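PDB 3CZX: putative N-acetylmuramoyl-L-alanine amidase from Neisseria meningitidis MC58, which probably hydrolyses the amide link between N-acetylmuramoyl residues and L-amino acids in cell-wall glycopeptides, as a zinc-dependent amidase. Local coordinates for residues 36-41 / 47-52. Sequence-based numbering, arbitrary orientation.
Sequences IVASIL and LTVKTD
A38 and L41 of helix 26-45 touch L47, V49 and T51 in the helix-to-strand return of a beta-alpha-beta crossover, which runs from strand 6-10 through helix 26-45 to the parallel strand 49-51, an outermost strand of the mixed sheet of this Amidase_3 family domain. The segment axes run nearly antiparallel, at 155°, and approach to 9.3 Å. A backbone bond closes the turn: L47 N gives its hydrogen to L41 O over 3.2 Å. The bond is nearly straight at the hydrogen, 166°, but the donor stands above the carbonyl plane of L41. Beyond it the packing is apolar and largely buried. L41 touches both L47 and V49. Its CB lies 3.8 Å from V49 CG2, with CD1 just beyond, and these two side chains cross at about a right angle; its CD2 methyl meets L47 CD1 at 3.9 Å, the two leucine side chains slanting across each other. V49 is turned with CG1 anti to the backbone N (chi1 -173°), which puts CG1 4.2 Å from A38 CB and CG2 beside L41. The small A38 sits against the strand, and L8 of the adjacent strand 6-10 touches both A38 and V49. I36, V37 and I40 touch helix 152-177, and R42, the helix residue after L41, hydrogen-bonds V49 O through NH2. At the far end of the contact T51 divides its side chain by polarity: OG1 hydrogen-bonds the backbone N of G53, whereas the methyl CG2 rests 4.2 Å from A38 CB.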
# COMPACT_ATOMS: atom_id res chain seq x y z
N ILE A 36 1.89 -3.53 5.01
CA ILE A 36 1.30 -2.45 5.82
C ILE A 36 1.28 -2.89 7.27
O ILE A 36 1.65 -2.15 8.19
CB ILE A 36 -0.07 -2.04 5.34
CG1 ILE A 36 0.04 -1.47 3.91
CG2 ILE A 36 -0.68 -1.02 6.26
CD1 ILE A 36 -1.31 -1.27 3.28
N VAL A 37 0.80 -4.11 7.54
CA VAL A 37 0.78 -4.56 8.91
C VAL A 37 2.18 -4.61 9.49
O VAL A 37 2.37 -4.23 10.64
CB VAL A 37 0.05 -5.92 9.04
CG1 VAL A 37 0.13 -6.47 10.49
CG2 VAL A 37 -1.39 -5.80 8.65
N ALA A 38 3.14 -5.08 8.72
CA ALA A 38 4.55 -5.18 9.17
C ALA A 38 5.08 -3.80 9.50
O ALA A 38 5.71 -3.58 10.57
CB ALA A 38 5.40 -5.85 8.11
N SER A 39 4.84 -2.85 8.59
CA SER A 39 5.38 -1.50 8.78
C SER A 39 4.85 -0.82 10.06
O SER A 39 5.61 -0.13 10.74
CB SER A 39 5.10 -0.63 7.57
OG SER A 39 3.72 -0.37 7.47
N ILE A 40 3.57 -1.03 10.39
CA ILE A 40 2.94 -0.44 11.56
C ILE A 40 3.47 -1.11 12.83
O ILE A 40 3.75 -0.45 13.85
CB ILE A 40 1.40 -0.49 11.48
CG1 ILE A 40 0.92 0.40 10.32
CG2 ILE A 40 0.77 -0.03 12.79
CD1 ILE A 40 -0.58 0.36 10.02
N LEU A 41 3.61 -2.43 12.80
CA LEU A 41 4.15 -3.12 13.98
C LEU A 41 5.57 -2.62 14.27
O LEU A 41 5.93 -2.40 15.43
CB LEU A 41 4.09 -4.64 13.78
CG LEU A 41 2.71 -5.29 13.86
CD1 LEU A 41 2.77 -6.70 13.36
CD2 LEU A 41 2.10 -5.27 15.29
N LEU A 47 8.26 -3.45 17.34
CA LEU A 47 8.22 -4.89 17.48
C LEU A 47 9.07 -5.59 16.41
O LEU A 47 9.35 -5.03 15.34
CB LEU A 47 6.75 -5.38 17.40
CG LEU A 47 5.93 -4.95 18.62
CD1 LEU A 47 4.42 -5.18 18.44
CD2 LEU A 47 6.41 -5.63 19.90
N THR A 48 9.50 -6.80 16.74
CA THR A 48 10.26 -7.66 15.84
C THR A 48 9.29 -8.39 14.95
O THR A 48 8.47 -9.20 15.42
CB THR A 48 11.02 -8.74 16.61
OG1 THR A 48 11.96 -8.13 17.48
CG2 THR A 48 11.76 -9.64 15.67
N VAL A 49 9.43 -8.12 13.67
CA VAL A 49 8.67 -8.82 12.62
C VAL A 49 9.61 -9.46 11.63
O VAL A 49 10.53 -8.81 11.12
CB VAL A 49 7.73 -7.87 11.88
CG1 VAL A 49 6.83 -8.64 10.93
CG2 VAL A 49 6.90 -7.06 12.89
N LYS A 50 9.37 -10.73 11.35
CA LYS A 50 10.08 -11.42 10.28
C LYS A 50 9.11 -11.67 9.15
O LYS A 50 8.01 -12.14 9.37
CB LYS A 50 10.69 -12.72 10.79
CG LYS A 50 11.66 -12.51 11.94
CD LYS A 50 12.57 -13.68 12.22
CE LYS A 50 13.13 -13.60 13.67
NZ LYS A 50 14.23 -14.60 13.85
N THR A 51 9.54 -11.39 7.92
CA THR A 51 8.69 -11.56 6.76
C THR A 51 9.41 -12.32 5.65
O THR A 51 10.61 -12.62 5.73
CB THR A 51 8.25 -10.19 6.22
OG1 THR A 51 9.39 -9.54 5.62
CG2 THR A 51 7.70 -9.29 7.31
N ASP A 52 8.63 -12.59 4.60
CA ASP A 52 9.13 -13.02 3.29
C ASP A 52 9.44 -11.82 2.37
O ASP A 52 9.39 -11.95 1.14
CB ASP A 52 8.11 -13.92 2.63
CG ASP A 52 6.69 -13.27 2.51
OD1 ASP A 52 6.41 -12.32 3.23
OD2 ASP A 52 5.87 -13.78 1.71